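Local coordinates for protein serine protease inhibitor 2 (Anopheles gambiae, PDB 3PZF) that inhibits the serine proteases CLIPB9, CLIPB10 and CLIPB4, trapping CLIPB9 in a covalent complex, and so restrains melanization in mosquito hemolymph, at residues I118-K123 and A134-V139; P45-I50 and L106-N111; K31-N36 and F292-N297. One frame throughout, in Å; residues are numbered along the deposited sequence. Where two conformers were deposited one is given.

Interaction 1: residues I118-K123 and A134-V139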
ATOM      1  N   ILE A 118     -24.435  13.680  11.950  1.00 38.81           N
ATOM      2  CA  ILE A 118     -23.736  14.460  10.931  1.00 37.06           C
ATOM      3  C   ILE A 118     -24.467  14.433   9.576  1.00 39.67           C
ATOM      4  O   ILE A 118     -24.809  13.362   9.079  1.00 45.98           O
ATOM      5  CB  ILE A 118     -22.284  13.957  10.777  1.00 34.94           C
ATOM      6  CG1 ILE A 118     -21.486  14.272  12.056  1.00 39.62           C
ATOM      7  CG2 ILE A 118     -21.625  14.570   9.548  1.00 38.37           C
ATOM      8  CD1 ILE A 118     -20.216  13.474  12.218  1.00 40.21           C
ATOM      9  N   GLU A 119     -24.695  15.612   8.989  1.00 35.66           N
ATOM     10  CA  GLU A 119     -25.273  15.738   7.638  1.00 33.62           C
ATOM     11  C   GLU A 119     -24.193  15.795   6.580  1.00 33.13           C
ATOM     12  O   GLU A 119     -23.500  16.796   6.465  1.00 36.43           O
ATOM     13  CB  GLU A 119     -26.130  17.019   7.499  1.00 36.21           C
ATOM     14  N   VAL A 120     -24.071  14.738   5.792  1.00 35.41           N
ATOM     15  CA  VAL A 120     -23.097  14.691   4.709  1.00 37.32           C
ATOM     16  C   VAL A 120     -23.541  15.593   3.540  1.00 41.74           C
ATOM     17  O   VAL A 120     -24.694  15.517   3.093  1.00 41.44           O
ATOM     18  CB  VAL A 120     -22.888  13.227   4.227  1.00 36.73           C
ATOM     19  CG1 VAL A 120     -21.971  13.188   3.025  1.00 32.55           C
ATOM     20  CG2 VAL A 120     -22.273  12.349   5.344  1.00 35.37           C
ATOM     21  N   ILE A 121     -22.637  16.463   3.076  1.00 33.11           N
ATOM     22  CA  ILE A 121     -22.900  17.381   1.952  1.00 30.13           C
ATOM     23  C   ILE A 121     -22.938  16.574   0.663  1.00 38.14           C
ATOM     24  O   ILE A 121     -22.041  15.770   0.375  1.00 36.40           O
ATOM     25  CB  ILE A 121     -21.818  18.511   1.793  1.00 35.55           C
ATOM     26  CG1 ILE A 121     -21.744  19.437   3.019  1.00 29.31           C
ATOM     27  CG2 ILE A 121     -22.106  19.367   0.555  1.00 36.42           C
ATOM     28  CD1 ILE A 121     -22.951  20.253   3.230  1.00 46.48           C
ATOM     29  N   ASN A 122     -23.970  16.797  -0.135  1.00 38.10           N
ATOM     30  CA  ASN A 122     -24.193  15.961  -1.300  1.00 44.15           C
ATOM     31  C   ASN A 122     -23.110  16.146  -2.343  1.00 29.52           C
ATOM     32  O   ASN A 122     -22.631  15.182  -2.921  1.00 35.67           O
ATOM     33  CB  ASN A 122     -25.557  16.248  -1.936  1.00 58.53           C
ATOM     34  CG  ASN A 122     -25.865  15.293  -3.068  1.00 65.17           C
ATOM     35  OD1 ASN A 122     -26.134  14.105  -2.844  1.00 69.93           O
ATOM     36  ND2 ASN A 122     -25.788  15.789  -4.295  1.00 55.10           N
ATOM     37  N   LYS A 123     -22.735  17.390  -2.599  1.00 35.46           N
ATOM     38  CA  LYS A 123     -21.690  17.631  -3.570  1.00 31.71           C
ATOM     39  C   LYS A 123     -20.417  16.872  -3.137  1.00 37.40           C
ATOM     40  O   LYS A 123     -19.675  16.365  -3.979  1.00 33.57           O
ATOM     41  CB  LYS A 123     -21.473  19.132  -3.741  1.00 35.82           C
ATOM     42  CG  LYS A 123     -22.718  19.793  -4.354  1.00 40.36           C
ATOM     43  CD  LYS A 123     -22.508  21.235  -4.721  1.00 43.82           C
ATOM     44  CE  LYS A 123     -23.858  21.818  -5.223  1.00 38.16           C
ATOM     45  NZ  LYS A 123     -23.832  23.281  -5.295  1.00 58.41           N
ATOM     46  N   ALA A 134     -14.421   6.735  -3.581  1.00 30.82           N
ATOM     47  CA  ALA A 134     -14.686   6.634  -2.147  1.00 30.22           C
ATOM     48  C   ALA A 134     -16.154   6.939  -1.851  1.00 35.53           C
ATOM     49  O   ALA A 134     -16.825   7.642  -2.624  1.00 32.25           O
ATOM     50  CB  ALA A 134     -13.800   7.621  -1.404  1.00 29.65           C
ATOM     51  N   MET A 135     -16.657   6.441  -0.722  1.00 25.95           N
ATOM     52  CA  MET A 135     -18.052   6.675  -0.358  1.00 29.02           C
ATOM     53  C   MET A 135     -18.162   7.079   1.109  1.00 29.27           C
ATOM     54  O   MET A 135     -17.172   7.033   1.843  1.00 27.62           O
ATOM     55  CB  MET A 135     -18.881   5.422  -0.631  1.00 33.04           C
ATOM     56  CG  MET A 135     -18.995   5.101  -2.113  1.00 53.15           C
ATOM     57  SD  MET A 135     -20.160   3.776  -2.500  1.00 81.10           S
ATOM     58  CE  MET A 135     -19.031   2.463  -2.989  1.00 79.76           C
ATOM     59  N   LEU A 136     -19.362   7.517   1.495  1.00 28.80           N
ATOM     60  CA  LEU A 136     -19.677   7.845   2.873  1.00 30.96           C
ATOM     61  C   LEU A 136     -20.964   7.143   3.260  1.00 32.69           C
ATOM     62  O   LEU A 136     -21.940   7.143   2.504  1.00 40.28           O
ATOM     63  CB  LEU A 136     -19.844   9.360   3.046  1.00 30.47           C
ATOM     64  CG  LEU A 136     -18.614  10.158   2.589  1.00 32.17           C
ATOM     65  CD1 LEU A 136     -18.768  10.664   1.143  1.00 29.11           C
ATOM     66  CD2 LEU A 136     -18.351  11.325   3.521  1.00 27.35           C
ATOM     67  N   GLU A 137     -20.965   6.595   4.462  1.00 30.40           N
ATOM     68  CA  GLU A 137     -22.115   5.860   4.996  1.00 39.04           C
ATOM     69  C   GLU A 137     -22.410   6.311   6.421  1.00 37.35           C
ATOM     70  O   GLU A 137     -21.491   6.585   7.181  1.00 34.93           O
ATOM     71  CB  GLU A 137     -21.742   4.383   4.990  1.00 49.32           C
ATOM     72  CG  GLU A 137     -22.848   3.414   5.315  1.00 62.60           C
ATOM     73  CD  GLU A 137     -22.383   1.981   5.122  1.00 62.78           C
ATOM     74  OE1 GLU A 137     -22.788   1.115   5.916  1.00 70.41           O
ATOM     75  OE2 GLU A 137     -21.602   1.733   4.173  1.00 58.07           O
ATOM     76  N   LYS A 138     -23.686   6.356   6.794  1.00 36.04           N
ATOM     77  CA  LYS A 138     -24.093   6.759   8.144  1.00 38.07           C
ATOM     78  C   LYS A 138     -24.147   5.539   9.058  1.00 38.97           C
ATOM     79  O   LYS A 138     -24.649   4.489   8.681  1.00 42.00           O
ATOM     80  CB  LYS A 138     -25.473   7.432   8.131  1.00 53.88           C
ATOM     81  CG  LYS A 138     -25.649   8.531   7.088  1.00 59.86           C
ATOM     82  CD  LYS A 138     -24.578   9.621   7.197  1.00 55.15           C
ATOM     83  CE  LYS A 138     -24.633  10.346   8.537  1.00 52.32           C
ATOM     84  NZ  LYS A 138     -25.947  10.982   8.797  1.00 51.07           N
ATOM     85  N   VAL A 139     -23.611   5.687  10.258  1.00 39.99           N
ATOM     86  CA  VAL A 139     -23.692   4.658  11.279  1.00 39.27           C
ATOM     87  C   VAL A 139     -24.005   5.335  12.592  1.00 40.30           C
ATOM     88  O   VAL A 139     -24.017   6.560  12.675  1.00 40.55           O
ATOM     89  CB  VAL A 139     -22.360   3.913  11.430  1.00 42.74           C
ATOM     90  CG1 VAL A 139     -21.978   3.228  10.115  1.00 41.04           C
ATOM     91  CG2 VAL A 139     -21.263   4.878  11.866  1.00 39.22           C
TER
HETATM   92  O   HOH W   1     -26.330  12.814   6.298  1.00 43.86           O
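K138, on strand 134-139, reaches over to the loop around I118 and V120 that runs into helix 122-132. Both segments belong to the beta-alpha-beta unit of the serpin's central sheet A, in which the helix connects strand 105-115 to its parallel neighbour 134-139. The apolar part is small and turns on V120, which faces the strand. With CG1 opposite the backbone N of V120 (chi1 175°), the two methyls are divided between two partners: CG1 meets L136 CD2 at 4.1 Å, while CG2 lies 4.0 Å from K138 CD, the valine and the lysine running antiparallel alongside one another. L136 also touches Y124 and Q125 of the helix and F112 of strand 105-115. The polar part gathers at the lysine ammonium. Bends at chi2, chi3 and chi4 curl the K138 chain back so that NZ meets loop carbonyls, bonding to I118 O and to D116 O, two residues before I118. A water extends the link, accepting from V120 N at 3.0 Å and from K138 NZ at 3.1 Å. K138 NZ stands 2.7 Å from I118 O, with a C=O...N angle of 161°.

Interaction 2: residues P45-I50 and L106-N111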
ATOM      1  N   PRO A  45       0.760   2.747   0.059  1.00 17.58           N
ATOM      2  CA  PRO A  45       1.099   4.165   0.243  1.00 16.99           C
ATOM      3  C   PRO A  45       0.269   5.033  -0.675  1.00 22.02           C
ATOM      4  O   PRO A  45      -0.188   6.094  -0.255  1.00 19.92           O
ATOM      5  CB  PRO A  45       2.592   4.246  -0.128  1.00 18.36           C
ATOM      6  CG  PRO A  45       3.101   2.786  -0.007  1.00 21.89           C
ATOM      7  CD  PRO A  45       1.922   1.907  -0.325  1.00 21.03           C
ATOM      8  N   PHE A  46       0.045   4.594  -1.902  1.00 15.16           N
ATOM      9  CA  PHE A  46      -0.789   5.403  -2.806  1.00 19.60           C
ATOM     10  C   PHE A  46      -2.187   5.618  -2.168  1.00 21.01           C
ATOM     11  O   PHE A  46      -2.746   6.719  -2.219  1.00 19.53           O
ATOM     12  CB  PHE A  46      -0.935   4.713  -4.154  1.00 20.52           C
ATOM     13  CG  PHE A  46      -1.964   5.353  -5.035  1.00 23.65           C
ATOM     14  CD1 PHE A  46      -1.723   6.601  -5.572  1.00 20.93           C
ATOM     15  CD2 PHE A  46      -3.170   4.716  -5.317  1.00 22.75           C
ATOM     16  CE1 PHE A  46      -2.677   7.225  -6.383  1.00 25.89           C
ATOM     17  CE2 PHE A  46      -4.124   5.334  -6.155  1.00 22.87           C
ATOM     18  CZ  PHE A  46      -3.867   6.590  -6.664  1.00 22.62           C
ATOM     19  N   SER A  47      -2.755   4.575  -1.552  1.00 17.63           N
ATOM     20  CA  SER A  47      -4.094   4.716  -0.957  1.00 16.62           C
ATOM     21  C   SER A  47      -4.071   5.701   0.184  1.00 16.19           C
ATOM     22  O   SER A  47      -5.042   6.399   0.414  1.00 19.66           O
ATOM     23  CB  SER A  47      -4.611   3.349  -0.466  1.00 19.80           C
ATOM     24  OG  SER A  47      -4.880   2.516  -1.591  1.00 21.78           O
ATOM     25  N   VAL A  48      -2.968   5.768   0.913  1.00 16.91           N
ATOM     26  CA  VAL A  48      -2.864   6.757   1.979  1.00 16.30           C
ATOM     27  C   VAL A  48      -2.976   8.154   1.383  1.00 21.01           C
ATOM     28  O   VAL A  48      -3.625   9.027   1.963  1.00 20.53           O
ATOM     29  CB  VAL A  48      -1.568   6.628   2.799  1.00 20.27           C
ATOM     30  CG1 VAL A  48      -1.483   7.731   3.866  1.00 20.73           C
ATOM     31  CG2 VAL A  48      -1.509   5.265   3.482  1.00 18.27           C
ATOM     32  N   LYS A  49      -2.363   8.373   0.225  1.00 20.36           N
ATOM     33  CA  LYS A  49      -2.450   9.704  -0.374  1.00 20.40           C
ATOM     34  C   LYS A  49      -3.881  10.019  -0.800  1.00 25.26           C
ATOM     35  O   LYS A  49      -4.328  11.162  -0.685  1.00 22.66           O
ATOM     36  CB  LYS A  49      -1.469   9.839  -1.540  1.00 20.75           C
ATOM     37  CG  LYS A  49      -0.032   9.592  -1.078  1.00 19.23           C
ATOM     38  CD  LYS A  49       0.986  10.133  -2.128  1.00 21.09           C
ATOM     39  CE  LYS A  49       1.008   9.321  -3.411  1.00 27.57           C
ATOM     40  NZ  LYS A  49       2.195   9.747  -4.292  1.00 22.52           N
ATOM     41  N   ILE A  50      -4.604   9.015  -1.283  1.00 18.67           N
ATOM     42  CA  ILE A  50      -6.033   9.199  -1.576  1.00 21.98           C
ATOM     43  C   ILE A  50      -6.809   9.663  -0.311  1.00 18.11           C
ATOM     44  O   ILE A  50      -7.664  10.567  -0.396  1.00 19.69           O
ATOM     45  CB  ILE A  50      -6.688   7.890  -2.111  1.00 23.73           C
ATOM     46  CG1 ILE A  50      -6.103   7.489  -3.476  1.00 24.43           C
ATOM     47  CG2 ILE A  50      -8.202   8.074  -2.257  1.00 23.25           C
ATOM     48  CD1 ILE A  50      -6.221   8.551  -4.524  1.00 30.24           C
ATOM     49  N   LEU A 106      -7.722  -5.841  -9.057  1.00 29.75           N
ATOM     50  CA  LEU A 106      -7.221  -4.990  -7.999  1.00 22.05           C
ATOM     51  C   LEU A 106      -8.327  -4.046  -7.560  1.00 28.12           C
ATOM     52  O   LEU A 106      -8.946  -3.386  -8.398  1.00 27.44           O
ATOM     53  CB  LEU A 106      -6.002  -4.227  -8.472  1.00 22.91           C
ATOM     54  CG  LEU A 106      -5.242  -3.545  -7.315  1.00 29.13           C
ATOM     55  CD1 LEU A 106      -3.772  -3.410  -7.641  1.00 31.12           C
ATOM     56  CD2 LEU A 106      -5.857  -2.173  -7.001  1.00 29.31           C
ATOM     57  N   ASN A 107      -8.602  -3.979  -6.262  1.00 24.98           N
ATOM     58  CA  ASN A 107      -9.643  -3.054  -5.787  1.00 26.15           C
ATOM     59  C   ASN A 107      -9.143  -2.229  -4.612  1.00 29.81           C
ATOM     60  O   ASN A 107      -8.611  -2.778  -3.642  1.00 26.48           O
ATOM     61  CB  ASN A 107     -10.932  -3.798  -5.417  1.00 27.93           C
ATOM     62  CG  ASN A 107     -12.099  -2.851  -5.160  1.00 35.15           C
ATOM     63  OD1 ASN A 107     -12.308  -1.893  -5.911  1.00 33.36           O
ATOM     64  ND2 ASN A 107     -12.854  -3.106  -4.097  1.00 31.29           N
ATOM     65  N   ILE A 108      -9.290  -0.908  -4.722  1.00 27.67           N
ATOM     66  CA  ILE A 108      -9.033  -0.004  -3.611  1.00 23.18           C
ATOM     67  C   ILE A 108     -10.385   0.516  -3.110  1.00 29.09           C
ATOM     68  O   ILE A 108     -11.188   1.045  -3.889  1.00 30.64           O
ATOM     69  CB  ILE A 108      -8.153   1.164  -4.070  1.00 19.29           C
ATOM     70  CG1 ILE A 108      -6.760   0.653  -4.470  1.00 20.60           C
ATOM     71  CG2 ILE A 108      -8.029   2.238  -2.988  1.00 26.37           C
ATOM     72  CD1 ILE A 108      -6.001   1.730  -5.307  1.00 21.77           C
ATOM     73  N   ALA A 109     -10.668   0.330  -1.827  1.00 25.73           N
ATOM     74  CA  ALA A 109     -11.976   0.704  -1.292  1.00 27.97           C
ATOM     75  C   ALA A 109     -11.801   1.641  -0.113  1.00 23.99           C
ATOM     76  O   ALA A 109     -10.976   1.396   0.774  1.00 22.77           O
ATOM     77  CB  ALA A 109     -12.770  -0.521  -0.892  1.00 35.36           C
ATOM     78  N   THR A 110     -12.602   2.706  -0.094  1.00 22.52           N
ATOM     79  CA  THR A 110     -12.440   3.743   0.909  1.00 19.87           C
ATOM     80  C   THR A 110     -13.826   4.232   1.320  1.00 28.98           C
ATOM     81  O   THR A 110     -14.672   4.499   0.462  1.00 29.22           O
ATOM     82  CB  THR A 110     -11.631   4.957   0.329  1.00 22.16           C
ATOM     83  OG1 THR A 110     -10.362   4.529  -0.162  1.00 23.16           O
ATOM     84  CG2 THR A 110     -11.422   6.058   1.390  1.00 26.07           C
ATOM     85  N   ASN A 111     -14.054   4.347   2.626  1.00 24.40           N
ATOM     86  CA  ASN A 111     -15.349   4.767   3.167  0.50 26.42           C
ATOM     87  C   ASN A 111     -15.163   5.651   4.400  1.00 26.70           C
ATOM     88  O   ASN A 111     -14.421   5.283   5.310  1.00 29.61           O
ATOM     89  CB  ASN A 111     -16.160   3.518   3.579  0.50 27.86           C
ATOM     90  CG  ASN A 111     -17.665   3.765   3.650  0.50 35.61           C
ATOM     91  OD1 ASN A 111     -18.127   4.873   3.936  0.50 36.67           O
ATOM     92  ND2 ASN A 111     -18.439   2.701   3.423  0.50 30.93           N
TER
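The ring of F46, on helix 45-58, is met at its edge by I108 of strand 105-115. I108 CD1 lies near the ring plane, 4.1 Å from F46 CD2 and almost as close to CE2, and the two side chains cross at about a right angle. One face of the ring carries I50 CG1 from the next helical turn, 3.9 Å above the plane and offset toward the rim. Y90 and L93 of helix 83-98 and L387 of strand 386-392 also touch the F46 side chain, so the ring is wedged among several elements of the core. I108 gets to the ring edge because CG1 stands beside its backbone N (chi1 -66°) and the chain then runs on extended to CD1.

S47, one residue along the helix, fills the angle between the branches of the same isoleucine. Its OG is 3.5 Å from I108 CG2 and 3.9 Å from I108 CG1, plain packing of an oxygen against methyl and methylene groups. The polar demand of that hydroxyl is met beside the contact, where S47 OG and S44 OG share a hydrogen bond. I108 also packs on L94 of helix 83-98 and on N181 and I183 of strand 177-188, while its backbone N is bound by Q98 OE1.

All three touching residues are buried. N181 touches both S47 and I108, and its OD1 is hydrogen-bonded to T110 OG1, so helix, strand and neighbouring strand converge on one asparagine. A buried serine-bearing helix lying under the central strands of sheet A is typical of the serpin shutter region, the place where the sheet opens in this family when the reactive loop inserts.

Interaction 3: residues K31-N36 and F292-N297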
ATOM      1  N   LYS A  31       8.770   4.275   5.393  1.00 23.96           N
ATOM      2  CA  LYS A  31       9.909   4.147   6.310  1.00 30.13           C
ATOM      3  C   LYS A  31       9.471   4.304   7.761  1.00 28.10           C
ATOM      4  O   LYS A  31       9.973   3.607   8.648  1.00 33.26           O
ATOM      5  CB  LYS A  31      10.981   5.187   6.002  1.00 33.43           C
ATOM      6  CG  LYS A  31      11.744   4.940   4.725  1.00 31.98           C
ATOM      7  CD  LYS A  31      13.057   5.688   4.796  1.00 43.26           C
ATOM      8  CE  LYS A  31      13.374   6.433   3.541  1.00 51.34           C
ATOM      9  NZ  LYS A  31      14.692   7.123   3.714  1.00 48.07           N
ATOM     10  N   GLU A  32       8.525   5.207   7.999  1.00 24.08           N
ATOM     11  CA  GLU A  32       7.982   5.431   9.339  1.00 24.29           C
ATOM     12  C   GLU A  32       7.279   4.188   9.870  1.00 28.66           C
ATOM     13  O   GLU A  32       7.432   3.821  11.028  1.00 33.16           O
ATOM     14  CB  GLU A  32       6.996   6.610   9.315  1.00 26.42           C
ATOM     15  CG  GLU A  32       6.251   6.869  10.630  1.00 34.18           C
ATOM     16  CD  GLU A  32       7.171   7.295  11.773  1.00 40.24           C
ATOM     17  OE1 GLU A  32       8.228   7.893  11.500  1.00 36.73           O
ATOM     18  OE2 GLU A  32       6.840   7.017  12.945  1.00 38.89           O
ATOM     19  N   ILE A  33       6.476   3.550   9.034  1.00 22.33           N
ATOM     20  CA  ILE A  33       5.776   2.350   9.460  1.00 23.99           C
ATOM     21  C   ILE A  33       6.794   1.240   9.726  1.00 25.21           C
ATOM     22  O   ILE A  33       6.757   0.612  10.770  1.00 28.54           O
ATOM     23  CB  ILE A  33       4.751   1.879   8.403  1.00 23.56           C
ATOM     24  CG1 ILE A  33       3.721   2.987   8.066  1.00 25.01           C
ATOM     25  CG2 ILE A  33       4.012   0.690   8.910  1.00 21.54           C
ATOM     26  CD1 ILE A  33       3.023   3.533   9.258  1.00 28.08           C
ATOM     27  N   PHE A  34       7.705   0.998   8.788  1.00 23.11           N
ATOM     28  CA  PHE A  34       8.624  -0.143   8.913  1.00 23.71           C
ATOM     29  C   PHE A  34       9.494  -0.038  10.174  1.00 29.79           C
ATOM     30  O   PHE A  34       9.731  -1.035  10.867  1.00 31.03           O
ATOM     31  CB  PHE A  34       9.546  -0.249   7.685  1.00 23.84           C
ATOM     32  CG  PHE A  34       8.871  -0.753   6.422  1.00 20.59           C
ATOM     33  CD1 PHE A  34       7.500  -0.976   6.350  1.00 24.39           C
ATOM     34  CD2 PHE A  34       9.649  -1.007   5.293  1.00 20.75           C
ATOM     35  CE1 PHE A  34       6.903  -1.426   5.155  1.00 24.92           C
ATOM     36  CE2 PHE A  34       9.059  -1.449   4.104  1.00 25.09           C
ATOM     37  CZ  PHE A  34       7.701  -1.663   4.027  1.00 25.44           C
ATOM     38  N   LYS A  35       9.970   1.169  10.465  1.00 29.29           N
ATOM     39  CA  LYS A  35      10.861   1.403  11.611  1.00 36.81           C
ATOM     40  C   LYS A  35      10.173   1.133  12.940  1.00 41.06           C
ATOM     41  O   LYS A  35      10.838   0.942  13.960  1.00 38.09           O
ATOM     42  CB  LYS A  35      11.368   2.850  11.604  1.00 44.87           C
ATOM     43  CG  LYS A  35      12.505   3.116  10.616  1.00 50.71           C
ATOM     44  N   ASN A  36       8.840   1.119  12.936  1.00 35.64           N
ATOM     45  CA  ASN A  36       8.082   0.922  14.172  1.00 31.20           C
ATOM     46  C   ASN A  36       7.411  -0.455  14.310  1.00 40.17           C
ATOM     47  O   ASN A  36       6.682  -0.707  15.272  1.00 37.20           O
ATOM     48  CB  ASN A  36       7.026   2.036  14.301  1.00 36.98           C
ATOM     49  CG  ASN A  36       7.622   3.332  14.816  1.00 55.35           C
ATOM     50  OD1 ASN A  36       7.674   3.564  16.026  1.00 59.40           O
ATOM     51  ND2 ASN A  36       8.109   4.169  13.903  1.00 46.79           N
ATOM     52  N   PHE A 292      -2.032  -6.901   7.405  1.00 21.39           N
ATOM     53  CA  PHE A 292      -1.426  -5.909   8.269  1.00 23.74           C
ATOM     54  C   PHE A 292      -2.430  -4.769   8.338  1.00 21.37           C
ATOM     55  O   PHE A 292      -2.914  -4.304   7.304  1.00 19.62           O
ATOM     56  CB  PHE A 292      -0.091  -5.388   7.712  1.00 20.67           C
ATOM     57  CG  PHE A 292       0.582  -4.403   8.628  1.00 21.45           C
ATOM     58  CD1 PHE A 292       1.270  -4.840   9.754  1.00 29.79           C
ATOM     59  CD2 PHE A 292       0.463  -3.029   8.411  1.00 24.79           C
ATOM     60  CE1 PHE A 292       1.867  -3.932  10.625  1.00 28.99           C
ATOM     61  CE2 PHE A 292       1.056  -2.115   9.285  1.00 27.22           C
ATOM     62  CZ  PHE A 292       1.766  -2.579  10.389  1.00 28.26           C
ATOM     63  N   SER A 293      -2.794  -4.398   9.553  1.00 22.03           N
ATOM     64  CA  SER A 293      -3.791  -3.358   9.794  0.50 25.39           C
ATOM     65  C   SER A 293      -3.163  -2.327  10.717  1.00 27.52           C
ATOM     66  O   SER A 293      -2.390  -2.686  11.606  1.00 29.88           O
ATOM     67  CB  SER A 293      -5.017  -3.977  10.467  0.50 30.90           C
ATOM     68  OG  SER A 293      -6.103  -3.079  10.467  0.50 31.52           O
ATOM     69  N   GLU A 294      -3.497  -1.057  10.546  1.00 26.95           N
ATOM     70  CA  GLU A 294      -2.949  -0.034  11.426  0.50 25.58           C
ATOM     71  C   GLU A 294      -3.851   1.197  11.468  1.00 28.58           C
ATOM     72  O   GLU A 294      -4.480   1.548  10.472  1.00 26.58           O
ATOM     73  CB  GLU A 294      -1.545   0.389  10.985  0.50 32.06           C
ATOM     74  CG  GLU A 294      -0.895   1.385  11.947  0.50 39.45           C
ATOM     75  CD  GLU A 294       0.595   1.534  11.748  0.50 39.98           C
ATOM     76  OE1 GLU A 294       1.050   1.460  10.585  0.50 45.68           O
ATOM     77  OE2 GLU A 294       1.315   1.724  12.753  0.50 28.48           O
ATOM     78  N   GLN A 295      -3.879   1.847  12.616  1.00 23.45           N
ATOM     79  CA  GLN A 295      -4.543   3.132  12.708  1.00 27.62           C
ATOM     80  C   GLN A 295      -3.463   4.138  12.307  1.00 28.20           C
ATOM     81  O   GLN A 295      -2.346   4.102  12.847  1.00 29.66           O
ATOM     82  CB  GLN A 295      -5.035   3.366  14.131  1.00 27.69           C
ATOM     83  CG  GLN A 295      -5.569   4.751  14.342  1.00 33.06           C
ATOM     84  CD  GLN A 295      -6.060   4.924  15.776  1.00 51.27           C
ATOM     85  OE1 GLN A 295      -6.748   4.054  16.314  1.00 40.96           O
ATOM     86  NE2 GLN A 295      -5.682   6.026  16.401  1.00 51.36           N
ATOM     87  N   LEU A 296      -3.782   5.006  11.346  1.00 21.78           N
ATOM     88  CA  LEU A 296      -2.768   5.836  10.685  1.00 24.92           C
ATOM     89  C   LEU A 296      -2.552   7.172  11.397  1.00 23.78           C
ATOM     90  O   LEU A 296      -1.614   7.881  11.055  1.00 26.98           O
ATOM     91  CB  LEU A 296      -3.139   6.092   9.217  1.00 23.13           C
ATOM     92  CG  LEU A 296      -3.341   4.848   8.336  1.00 18.85           C
ATOM     93  CD1 LEU A 296      -3.525   5.267   6.845  1.00 21.66           C
ATOM     94  CD2 LEU A 296      -2.137   3.866   8.469  1.00 25.72           C
ATOM     95  N   ASN A 297      -3.378   7.499  12.395  1.00 23.76           N
ATOM     96  CA  ASN A 297      -3.216   8.775  13.114  1.00 29.08           C
ATOM     97  C   ASN A 297      -1.760   8.989  13.557  1.00 32.38           C
ATOM     98  O   ASN A 297      -1.138  10.015  13.250  1.00 33.52           O
ATOM     99  CB  ASN A 297      -4.121   8.863  14.360  1.00 31.57           C
ATOM    100  CG  ASN A 297      -5.606   8.815  14.025  1.00 33.46           C
ATOM    101  OD1 ASN A 297      -6.025   8.060  13.157  1.00 30.89           O
ATOM    102  ND2 ASN A 297      -6.417   9.622  14.731  1.00 35.03           N
TER
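I33 of helix 24-35 overlaps the carboxylate end of E294 and the CE2 corner of the F292 ring, two residues whose side chains leave the same side of strand 277-295. Its methyl CG2, anti to the backbone N, is 4.1 Å from F292 CE2 and comes at the ring obliquely. A chi2 of -54° folds CD1 round to the side of CG2, so both methyls face the glutamate, which arrives from the opposite direction: the E294 chain is extended, and its OE1 is modelled 3.2 Å from I33 CD1 and 3.5 Å from I33 CG2. E294 was built in two conformers, so that short approach is doubtful in detail.

Neighbours complete the packing: V41 and P299 touch I33, and F292 makes an edge-to-face contact with the ring of H37, which lies against E294 as well. Within residues 32-36, N36 N bonds to I33 O, and the N36 amide turns back on its own segment: ND2 donates to E32 O at 3.0 Å, with an N-H...O angle of 163° and the acceptor close to the amide plane.

Helix and strand therefore meet through side chains alone, with their nearest CA atoms, those of I33 and E294, 9.3 Å apart. In the conformer given here, E294 OE1 is buried by the contact against methyl groups and finds no partner in the model. Such surroundings would probably be unfavourable for a charged carboxylate and might favour protonation, but the inference is doubtful because it rests on one of two modelled conformers.

In the fold
From the N terminus, residues 31-36 come first, but their contact, interaction 3, closes only at 292-297 and so spans the longest loop. Inside it lie the other two in series: interaction 2 runs from 45-50 to 106-111, and once it is complete interaction 1 forms the short loop from 118-123 to 134-139. None cross. Interactions 1 and 2 share an edge of sheet A, where M135 N and T110 O probably hydrogen-bond at 3.0 Å between adjacent strands. Interactions 2 and 3 touch through V48 CG2 and L296 CD1. Interactions 1 and 3 stay apart, about 13 Å at their nearest atoms. Together they tie helices 24-35 and 45-58, and the loop leading into helix 122-132, to strands of the sheet.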